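Long-range contacts in putative uncharacterized protein (Coprinopsis cinerea, PDB 3W9A), which probably hydrolyses beta-glucan polysaccharides as the catalytic domain of a glycoside hydrolase family 131 enzyme with a beta-jelly-roll fold: residues Gly1-Asp6 with Gly219-Glu224; Trp32-Ser37 with Arg78-Pro83; Gln91-Tyr96 with Ala160-Phe165. One frame throughout, in Å; residues are numbered along the deposited sequence.

Contact 1: residues Gly1-Asp6 with Gly219-Glu224; sequences GRIVWD and GVYIEE
A classic beta bulge marks this pairing: Val4 and Trp5 both face Ile222, whose carbonyl oxygen takes two backbone bonds, from Val4 N at 2.8 Å and from Trp5 N at 3.3 Å. The antiparallel register shifts by one residue there, between the Ile3-Glu223 and Trp5-Ile222 pairs, and Ile222 N returns a bond to Trp5 O. The indole of Trp5 stands with CG anti to the backbone N (chi1 166°), which carries its six-membered ring along the neighbouring strand. Val220 CG1 meets that ring at its edge, 3.7 Å from Trp5 CZ3, while Ile222 CD1 comes obliquely to Trp5 CE3. Trp5 NE1 is hydrogen-bonded to Thr29 O. In the beta-jelly roll, 219-224 belongs to the long strand 213-224, and the N-terminal strand is laid against one side of it, with strand 93-101 on the other. At the chain start the Gly1 amino group is held twice, Gly1 N lying 3.1 Å from Glu224 O and, in a salt bridge, 3.0 Å from Glu223 OE1, which it meets from above the carboxylate plane. Glu223 is steadied in turn by His97 and Thr228. Arg2 and Glu224 attract by charge alone, Arg2 NE lying 3.4 Å from Glu224 OE1, with the oxygen well out of the guanidinium plane. A water accepts from Arg2 N and donates to Glu224 OE2, bridging the two residues a second time.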
loop_
_atom_site.group_PDB
_atom_site.type_symbol
_atom_site.label_atom_id
_atom_site.label_comp_id
_atom_site.label_asym_id
_atom_site.label_seq_id
_atom_site.Cartn_x
_atom_site.Cartn_y
_atom_site.Cartn_z
ATOM N N GLY A 1 6.627 13.893 11.473
ATOM C CA GLY A 1 5.728 14.939 12.049
ATOM C C GLY A 1 4.373 14.376 12.424
ATOM O O GLY A 1 4.194 13.159 12.478
ATOM N N ARG A 2 3.403 15.243 12.680
ATOM C CA ARG A 2 2.134 14.740 13.205
ATOM C C ARG A 2 1.387 13.887 12.188
ATOM O O ARG A 2 1.414 14.130 10.961
ATOM C CB ARG A 2 1.241 15.846 13.783
ATOM C CG ARG A 2 0.784 16.930 12.832
ATOM C CD ARG A 2 -0.303 17.797 13.470
ATOM N NE ARG A 2 -1.409 18.009 12.542
ATOM C CZ ARG A 2 -2.304 17.081 12.183
ATOM N NH1 ARG A 2 -2.250 15.838 12.662
ATOM N NH2 ARG A 2 -3.266 17.398 11.328
ATOM N N ILE A 3 0.741 12.863 12.722
ATOM C CA ILE A 3 0.087 11.892 11.906
ATOM C C ILE A 3 -1.243 12.493 11.521
ATOM O O ILE A 3 -2.022 12.905 12.374
ATOM C CB ILE A 3 -0.031 10.535 12.629
ATOM C CG1 ILE A 3 1.391 9.991 12.877
ATOM C CG2 ILE A 3 -0.841 9.548 11.796
ATOM C CD1 ILE A 3 1.455 8.728 13.698
ATOM N N VAL A 4 -1.471 12.565 10.218
ATOM C CA VAL A 4 -2.690 13.139 9.687
ATOM C C VAL A 4 -3.770 12.063 9.622
ATOM O O VAL A 4 -4.917 12.331 9.952
ATOM C CB VAL A 4 -2.456 13.777 8.305
ATOM C CG1 VAL A 4 -3.703 14.509 7.862
ATOM C CG2 VAL A 4 -1.259 14.738 8.349
ATOM N N TRP A 5 -3.379 10.846 9.218
ATOM C CA TRP A 5 -4.287 9.696 9.182
ATOM C C TRP A 5 -3.482 8.454 9.552
ATOM O O TRP A 5 -2.332 8.236 9.069
ATOM C CB TRP A 5 -4.962 9.550 7.803
ATOM C CG TRP A 5 -5.645 8.240 7.557
ATOM C CD1 TRP A 5 -6.928 7.904 7.906
ATOM C CD2 TRP A 5 -5.086 7.083 6.921
ATOM N NE1 TRP A 5 -7.204 6.614 7.512
ATOM C CE2 TRP A 5 -6.085 6.081 6.918
ATOM C CE3 TRP A 5 -3.840 6.796 6.354
ATOM C CZ2 TRP A 5 -5.884 4.816 6.359
ATOM C CZ3 TRP A 5 -3.627 5.536 5.794
ATOM C CH2 TRP A 5 -4.653 4.556 5.798
ATOM N N ASP A 6 -4.076 7.674 10.442
ATOM C CA ASP A 6 -3.438 6.482 10.985
ATOM C C ASP A 6 -4.142 5.224 10.463
ATOM O O ASP A 6 -5.301 4.945 10.809
ATOM C CB ASP A 6 -3.429 6.547 12.508
ATOM C CG ASP A 6 -2.482 5.539 13.135
ATOM O OD1 ASP A 6 -2.140 4.536 12.489
ATOM O OD2 ASP A 6 -2.119 5.738 14.305
ATOM N N GLY A 219 2.096 -1.197 8.702
ATOM C CA GLY A 219 2.649 0.107 9.044
ATOM C C GLY A 219 2.198 1.216 8.106
ATOM O O GLY A 219 3.018 1.990 7.601
ATOM N N VAL A 220 0.888 1.285 7.876
ATOM C CA VAL A 220 0.331 2.249 6.937
ATOM C C VAL A 220 -0.100 3.509 7.677
ATOM O O VAL A 220 -0.886 3.428 8.617
ATOM C CB VAL A 220 -0.875 1.660 6.179
ATOM C CG1 VAL A 220 -1.361 2.642 5.116
ATOM C CG2 VAL A 220 -0.497 0.333 5.534
ATOM N N TYR A 221 0.411 4.661 7.250
ATOM C CA TYR A 221 -0.030 5.964 7.794
ATOM C C TYR A 221 0.440 7.121 6.925
ATOM O O TYR A 221 1.253 6.939 6.007
ATOM C CB TYR A 221 0.432 6.163 9.247
ATOM C CG TYR A 221 1.935 6.372 9.477
ATOM C CD1 TYR A 221 2.808 5.292 9.517
ATOM C CD2 TYR A 221 2.464 7.656 9.673
ATOM C CE1 TYR A 221 4.177 5.471 9.728
ATOM C CE2 TYR A 221 3.831 7.843 9.894
ATOM C CZ TYR A 221 4.674 6.749 9.922
ATOM O OH TYR A 221 6.015 6.936 10.136
ATOM N N ILE A 222 -0.064 8.307 7.237
ATOM C CA ILE A 222 0.248 9.521 6.504
ATOM C C ILE A 222 0.574 10.589 7.533
ATOM O O ILE A 222 -0.210 10.840 8.446
ATOM C CB ILE A 222 -0.943 9.978 5.633
ATOM C CG1 ILE A 222 -1.215 8.945 4.523
ATOM C CG2 ILE A 222 -0.687 11.375 5.055
ATOM C CD1 ILE A 222 -2.550 9.110 3.809
ATOM N N GLU A 223 1.757 11.172 7.420
ATOM C CA GLU A 223 2.209 12.152 8.393
ATOM C C GLU A 223 2.646 13.434 7.695
ATOM O O GLU A 223 2.950 13.452 6.510
ATOM C CB GLU A 223 3.378 11.582 9.190
ATOM C CG GLU A 223 4.632 11.374 8.330
ATOM C CD GLU A 223 5.840 10.934 9.101
ATOM O OE1 GLU A 223 5.910 11.165 10.330
ATOM O OE2 GLU A 223 6.737 10.353 8.461
ATOM N N GLU A 224 2.689 14.515 8.450
ATOM C CA GLU A 224 3.370 15.710 7.990
ATOM C C GLU A 224 4.867 15.512 8.168
ATOM O O GLU A 224 5.323 14.538 8.764
ATOM C CB GLU A 224 2.930 16.928 8.794
ATOM C CG GLU A 224 1.468 17.257 8.652
ATOM C CD GLU A 224 1.033 18.390 9.580
ATOM O OE1 GLU A 224 -0.146 18.798 9.472
ATOM O OE2 GLU A 224 1.855 18.868 10.392
HETATM O O HOH W 1 4.164 18.036 11.709
#

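Contact 2: residues Trp32-Ser37 with Arg78-Pro83; sequences WYIKGS and RTELIP
Two waters do much of the joining between Trp32-Ser37 and Arg78-Pro83, where a single direct backbone bond, Glu80 N to Ile34 O at 3.3 Å, crosses the gap. One water accepts from Tyr33 N and donates to Glu80 O at 2.7 Å; the other accepts from Gly36 N and donates to Arg78 O. The strands splay, their directions 133° apart, and Ile34 forms the centre of an inverse gamma turn as segment 32-37 leaves the sheet. Ile34 CG2, anti to the backbone N, lies over one face of the Arg78 guanidinium, 3.7 Å from Arg78 NE, and rests equally on the Glu80 carboxylate. That arginine is bent at chi3 (73°) and grips Glu80 side-on, Arg78 NE to Glu80 OE2 at 2.7 Å and Arg78 NH2 to Glu80 OE1 at 2.9 Å. Both oxygens lie near the guanidinium plane, while the carboxylate is tilted, each nitrogen meeting its oxygen from above the carboxylate plane. His200 ND1 is also hydrogen-bonded to Glu80 OE1, and Asn73 OD1 to Arg78 NH1. These strands belong to the second antiparallel sheet of the beta-jelly roll, where strand 77-83 runs between 30-34 and 203-205. On the other face, toward strand 44-47, Trp32 packs obliquely on Leu81 CD2, 3.6 Å from Trp32 CE3, and Trp32 CH2 approaches Thr79 CG2, again obliquely. Lys35 CD lies over one face of the same indole. A glycerol, probably from the crystallisation liquor, is hydrogen-bonded to Tyr33 OH.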
loop_
_atom_site.group_PDB
_atom_site.type_symbol
_atom_site.label_atom_id
_atom_site.label_comp_id
_atom_site.label_asym_id
_atom_site.label_seq_id
_atom_site.Cartn_x
_atom_site.Cartn_y
_atom_site.Cartn_z
ATOM N N TRP A 32 -14.119 0.191 2.492
ATOM C CA TRP A 32 -13.984 -1.161 1.980
ATOM C C TRP A 32 -15.172 -1.405 1.041
ATOM O O TRP A 32 -16.281 -1.719 1.486
ATOM C CB TRP A 32 -13.945 -2.123 3.145
ATOM C CG TRP A 32 -13.959 -3.591 2.810
ATOM C CD1 TRP A 32 -14.722 -4.543 3.393
ATOM C CD2 TRP A 32 -13.172 -4.248 1.819
ATOM N NE1 TRP A 32 -14.463 -5.766 2.834
ATOM C CE2 TRP A 32 -13.501 -5.611 1.869
ATOM C CE3 TRP A 32 -12.185 -3.816 0.916
ATOM C CZ2 TRP A 32 -12.909 -6.552 1.038
ATOM C CZ3 TRP A 32 -11.575 -4.768 0.093
ATOM C CH2 TRP A 32 -11.934 -6.111 0.161
ATOM N N TYR A 33 -14.931 -1.147 -0.238
ATOM C CA TYR A 33 -15.937 -1.357 -1.300
ATOM C C TYR A 33 -15.341 -1.854 -2.625
ATOM O O TYR A 33 -16.073 -2.366 -3.442
ATOM C CB TYR A 33 -16.760 -0.088 -1.550
ATOM C CG TYR A 33 -15.976 1.089 -2.090
ATOM C CD1 TYR A 33 -15.905 1.340 -3.451
ATOM C CD2 TYR A 33 -15.297 1.941 -1.233
ATOM C CE1 TYR A 33 -15.180 2.424 -3.949
ATOM C CE2 TYR A 33 -14.575 3.024 -1.716
ATOM C CZ TYR A 33 -14.506 3.263 -3.070
ATOM O OH TYR A 33 -13.772 4.350 -3.528
ATOM N N ILE A 34 -14.034 -1.664 -2.857
ATOM C CA ILE A 34 -13.402 -2.133 -4.080
ATOM C C ILE A 34 -13.035 -3.606 -3.858
ATOM O O ILE A 34 -11.942 -3.929 -3.434
ATOM C CB ILE A 34 -12.163 -1.273 -4.460
ATOM C CG1 ILE A 34 -12.567 0.189 -4.662
ATOM C CG2 ILE A 34 -11.519 -1.767 -5.745
ATOM C CD1 ILE A 34 -11.408 1.130 -4.953
ATOM N N LYS A 35 -13.979 -4.496 -4.129
ATOM C CA LYS A 35 -13.821 -5.895 -3.798
ATOM C C LYS A 35 -14.746 -6.769 -4.624
ATOM O O LYS A 35 -15.699 -6.266 -5.232
ATOM C CB LYS A 35 -14.198 -6.089 -2.339
ATOM C CG LYS A 35 -15.650 -5.769 -2.059
ATOM C CD LYS A 35 -15.922 -5.561 -0.588
ATOM C CE LYS A 35 -17.410 -5.382 -0.332
ATOM N NZ LYS A 35 -17.660 -4.814 1.023
ATOM N N GLY A 36 -14.515 -8.081 -4.553
ATOM C CA GLY A 36 -15.381 -9.056 -5.195
ATOM C C GLY A 36 -16.613 -9.326 -4.350
ATOM O O GLY A 36 -16.771 -8.766 -3.244
ATOM N N SER A 37 -17.462 -10.213 -4.858
ATOM C CA SER A 37 -18.694 -10.632 -4.175
ATOM C C SER A 37 -18.477 -11.578 -3.007
ATOM O O SER A 37 -19.403 -11.812 -2.227
ATOM C CB SER A 37 -19.602 -11.353 -5.161
ATOM O OG SER A 37 -19.986 -10.461 -6.175
ATOM N N ARG A 78 -8.942 -7.189 -8.141
ATOM C CA ARG A 78 -8.796 -5.993 -7.300
ATOM C C ARG A 78 -9.211 -6.261 -5.867
ATOM O O ARG A 78 -10.309 -6.780 -5.630
ATOM C CB ARG A 78 -9.641 -4.843 -7.853
ATOM C CG ARG A 78 -9.214 -4.335 -9.214
ATOM C CD ARG A 78 -10.022 -3.108 -9.624
ATOM N NE ARG A 78 -9.647 -1.904 -8.892
ATOM C CZ ARG A 78 -10.078 -0.675 -9.198
ATOM N NH1 ARG A 78 -10.917 -0.488 -10.198
ATOM N NH2 ARG A 78 -9.689 0.373 -8.495
ATOM N N THR A 79 -8.335 -5.908 -4.927
ATOM C CA THR A 79 -8.658 -5.927 -3.498
ATOM C C THR A 79 -7.989 -4.715 -2.922
ATOM O O THR A 79 -6.774 -4.706 -2.785
ATOM C CB THR A 79 -8.110 -7.166 -2.798
ATOM O OG1 THR A 79 -8.787 -8.331 -3.286
ATOM C CG2 THR A 79 -8.305 -7.059 -1.288
ATOM N N GLU A 80 -8.766 -3.674 -2.638
ATOM C CA GLU A 80 -8.197 -2.366 -2.303
ATOM C C GLU A 80 -9.029 -1.685 -1.222
ATOM O O GLU A 80 -10.251 -1.623 -1.319
ATOM C CB GLU A 80 -8.129 -1.476 -3.554
ATOM C CG GLU A 80 -8.019 -2.301 -4.821
ATOM C CD GLU A 80 -7.947 -1.519 -6.108
ATOM O OE1 GLU A 80 -8.202 -0.304 -6.130
ATOM O OE2 GLU A 80 -7.615 -2.159 -7.127
ATOM N N LEU A 81 -8.361 -1.184 -0.199
ATOM C CA LEU A 81 -8.996 -0.294 0.777
ATOM C C LEU A 81 -8.616 1.131 0.458
ATOM O O LEU A 81 -7.636 1.366 -0.250
ATOM C CB LEU A 81 -8.508 -0.646 2.182
ATOM C CG LEU A 81 -8.874 -2.042 2.687
ATOM C CD1 LEU A 81 -7.792 -2.572 3.620
ATOM C CD2 LEU A 81 -10.234 -2.043 3.375
ATOM N N ILE A 82 -9.381 2.076 0.987
ATOM C CA ILE A 82 -9.114 3.497 0.815
ATOM C C ILE A 82 -9.153 4.161 2.185
ATOM O O ILE A 82 -9.956 3.782 3.031
ATOM C CB ILE A 82 -10.176 4.197 -0.050
ATOM C CG1 ILE A 82 -10.434 3.443 -1.367
ATOM C CG2 ILE A 82 -9.820 5.660 -0.293
ATOM C CD1 ILE A 82 -9.336 3.562 -2.394
ATOM N N PRO A 83 -8.253 5.115 2.433
ATOM C CA PRO A 83 -8.335 5.794 3.717
ATOM C C PRO A 83 -9.680 6.460 3.917
ATOM O O PRO A 83 -10.203 7.074 2.991
ATOM C CB PRO A 83 -7.238 6.851 3.623
ATOM C CG PRO A 83 -6.229 6.238 2.716
ATOM C CD PRO A 83 -7.056 5.514 1.682
HETATM O O HOH W 2 -12.361 -0.086 -0.798
HETATM O O HOH W 3 -11.724 -8.373 -3.888
#

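Contact 3: residues Gln91-Tyr96 with Ala160-Phe165; sequences QGNLFY and AYDIDF
Backbone bonds tie Gln91-Tyr96 to Ala160-Phe165 in regular antiparallel register. Leu94 and Ile163 form one hydrogen-bonded pair, with Leu94 N to Ile163 O and Ile163 N to Leu94 O both at 2.9 Å; Tyr96 and Tyr161 form the next, and Phe165 N reaches back to Gly92 O at 2.8 Å just beyond the strand end. At the non-hydrogen-bonded positions CA-H groups supplement these: Asn93 CA points at Ile163 O and Phe95 CA at Tyr161 O.

Apolar contacts gather on the face of Leu94, Tyr96, Tyr161 and Ile163. Ile163 CD1 sits over one face of the Tyr96 ring, offset toward its rim, in a CH-pi contact 4.1 Å from the centroid and 24° off the normal. The Phe165 and Tyr96 side chains cross at about a right angle, Phe165 CZ lying 4.0 Å from Tyr96 CE1. Leu94 CB lies at the edge of the Phe165 ring, in its plane, and Leu94 CD1 approaches obliquely, 3.9 Å from Phe165 CE2, while Ile163 CG2 lies over the centre of one face of that ring. This layer lies inside the beta-jelly roll: Phe119 and Phe199 from the second sheet also reach the Tyr96 ring, and Tyr96 OH is hydrogen-bonded to Leu89 O. Tyr161 is anchored by its OH to Met117 O.

On the face of Phe95 and Asp162 a ring meets a carboxylate. The two side chains run side by side, ring and carboxylate planes 55° apart, and Phe95 CE2 comes within 3.3 Å of Asp162 OD2. Asp162 CG is anti to the backbone N (chi1 178°), turning the carboxylate alongside the ring; its OD2 is hydrogen-bonded to Trp173 NE1 and forms a salt bridge to Lys183. Asp164 OD2 turns instead to Ala167 N.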
loop_
_atom_site.group_PDB
_atom_site.type_symbol
_atom_site.label_atom_id
_atom_site.label_comp_id
_atom_site.label_asym_id
_atom_site.label_seq_id
_atom_site.Cartn_x
_atom_site.Cartn_y
_atom_site.Cartn_z
ATOM N N GLN A 91 -2.761 18.447 0.738
ATOM C CA GLN A 91 -2.135 19.764 0.821
ATOM C C GLN A 91 -0.797 19.689 1.544
ATOM O O GLN A 91 -0.585 18.825 2.395
ATOM C CB GLN A 91 -3.051 20.747 1.540
ATOM C CG GLN A 91 -3.173 20.501 3.025
ATOM C CD GLN A 91 -4.131 21.449 3.696
ATOM O OE1 GLN A 91 -4.660 21.170 4.784
ATOM N NE2 GLN A 91 -4.344 22.574 3.073
ATOM N N GLY A 92 0.093 20.621 1.220
ATOM C CA GLY A 92 1.394 20.693 1.846
ATOM C C GLY A 92 2.282 19.552 1.421
ATOM O O GLY A 92 2.103 18.990 0.343
ATOM N N ASN A 93 3.234 19.214 2.278
ATOM C CA ASN A 93 4.144 18.105 2.054
ATOM C C ASN A 93 3.793 16.978 3.019
ATOM O O ASN A 93 3.891 17.130 4.228
ATOM C CB ASN A 93 5.594 18.593 2.232
ATOM C CG ASN A 93 6.627 17.497 2.057
ATOM O OD1 ASN A 93 6.420 16.516 1.339
ATOM N ND2 ASN A 93 7.769 17.685 2.686
ATOM N N LEU A 94 3.339 15.852 2.479
ATOM C CA LEU A 94 2.901 14.721 3.301
ATOM C C LEU A 94 3.636 13.471 2.895
ATOM O O LEU A 94 4.081 13.334 1.767
ATOM C CB LEU A 94 1.381 14.462 3.164
ATOM C CG LEU A 94 0.451 15.623 3.526
ATOM C CD1 LEU A 94 -1.004 15.298 3.255
ATOM C CD2 LEU A 94 0.650 16.029 4.986
ATOM N N PHE A 95 3.714 12.546 3.832
ATOM C CA PHE A 95 4.487 11.334 3.658
ATOM C C PHE A 95 3.565 10.161 3.845
ATOM O O PHE A 95 2.967 9.984 4.912
ATOM C CB PHE A 95 5.650 11.311 4.652
ATOM C CG PHE A 95 6.606 12.454 4.460
ATOM C CD1 PHE A 95 6.360 13.696 5.035
ATOM C CD2 PHE A 95 7.735 12.304 3.657
ATOM C CE1 PHE A 95 7.242 14.749 4.833
ATOM C CE2 PHE A 95 8.613 13.358 3.455
ATOM C CZ PHE A 95 8.369 14.576 4.047
ATOM N N TYR A 96 3.430 9.380 2.784
ATOM C CA TYR A 96 2.506 8.263 2.794
ATOM C C TYR A 96 3.330 7.016 3.065
ATOM O O TYR A 96 4.063 6.552 2.173
ATOM C CB TYR A 96 1.799 8.138 1.449
ATOM C CG TYR A 96 0.622 9.049 1.190
ATOM C CD1 TYR A 96 0.718 10.422 1.341
ATOM C CD2 TYR A 96 -0.606 8.515 0.761
ATOM C CE1 TYR A 96 -0.367 11.248 1.076
ATOM C CE2 TYR A 96 -1.684 9.326 0.491
ATOM C CZ TYR A 96 -1.565 10.694 0.640
ATOM O OH TYR A 96 -2.664 11.483 0.362
ATOM N N ALA A 160 8.075 5.303 1.861
ATOM C CA ALA A 160 7.236 6.474 1.985
ATOM C C ALA A 160 7.266 7.302 0.699
ATOM O O ALA A 160 8.336 7.579 0.116
ATOM C CB ALA A 160 7.616 7.300 3.204
ATOM N N TYR A 161 6.067 7.665 0.233
ATOM C CA TYR A 161 5.914 8.635 -0.823
ATOM C C TYR A 161 6.009 10.030 -0.189
ATOM O O TYR A 161 5.231 10.392 0.679
ATOM C CB TYR A 161 4.567 8.483 -1.536
ATOM C CG TYR A 161 4.243 7.132 -2.150
ATOM C CD1 TYR A 161 5.243 6.214 -2.502
ATOM C CD2 TYR A 161 2.927 6.786 -2.414
ATOM C CE1 TYR A 161 4.931 4.993 -3.085
ATOM C CE2 TYR A 161 2.604 5.583 -3.011
ATOM C CZ TYR A 161 3.602 4.680 -3.343
ATOM O OH TYR A 161 3.254 3.472 -3.925
ATOM N N ASP A 162 6.995 10.796 -0.627
ATOM C CA ASP A 162 7.250 12.147 -0.151
ATOM C C ASP A 162 6.560 13.041 -1.154
ATOM O O ASP A 162 7.123 13.313 -2.218
ATOM C CB ASP A 162 8.772 12.356 -0.175
ATOM C CG ASP A 162 9.208 13.746 0.242
ATOM O OD1 ASP A 162 8.440 14.719 0.090
ATOM O OD2 ASP A 162 10.358 13.844 0.735
ATOM N N ILE A 163 5.326 13.449 -0.847
ATOM C CA ILE A 163 4.491 14.155 -1.811
ATOM C C ILE A 163 4.411 15.632 -1.426
ATOM O O ILE A 163 4.023 15.973 -0.301
ATOM C CB ILE A 163 3.069 13.551 -1.916
ATOM C CG1 ILE A 163 3.154 12.048 -2.244
ATOM C CG2 ILE A 163 2.270 14.259 -2.993
ATOM C CD1 ILE A 163 1.834 11.306 -2.165
ATOM N N ASP A 164 4.845 16.489 -2.348
ATOM C CA ASP A 164 4.699 17.941 -2.206
ATOM C C ASP A 164 3.508 18.328 -3.062
ATOM O O ASP A 164 3.609 18.401 -4.289
ATOM C CB ASP A 164 5.966 18.646 -2.683
ATOM C CG ASP A 164 5.948 20.148 -2.422
ATOM O OD1 ASP A 164 7.045 20.725 -2.324
ATOM O OD2 ASP A 164 4.864 20.753 -2.329
ATOM N N PHE A 165 2.363 18.540 -2.413
ATOM C CA PHE A 165 1.119 18.831 -3.115
ATOM C C PHE A 165 1.065 20.282 -3.643
ATOM O O PHE A 165 0.255 20.591 -4.488
ATOM C CB PHE A 165 -0.093 18.515 -2.207
ATOM C CG PHE A 165 -0.269 17.048 -1.941
ATOM C CD1 PHE A 165 -0.875 16.230 -2.887
ATOM C CD2 PHE A 165 0.190 16.471 -0.769
ATOM C CE1 PHE A 165 -1.041 14.869 -2.660
ATOM C CE2 PHE A 165 0.033 15.115 -0.541
ATOM C CZ PHE A 165 -0.586 14.308 -1.488
#

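From the N terminus, the chain enters contact 1 at once, but its partner segment 219-224 arrives only 212 residues later, so this pairing closes a loop around nearly the whole domain. Contacts 2 and 3 both fall within that loop, one after the other: 32-37 meets 78-83 across 40 residues, and 91-96 meets 160-165 across 63, without crossing. Contacts 1 and 3 share one sheet, where strands 213-224 and 93-101 are neighbours, joined through Glu223 O and Phe95 N, while Ile222 packs on Tyr96. Contact 2 lies in the other sheet and touches contact 1 where Pro83 packs on Trp5, linking the two sheets.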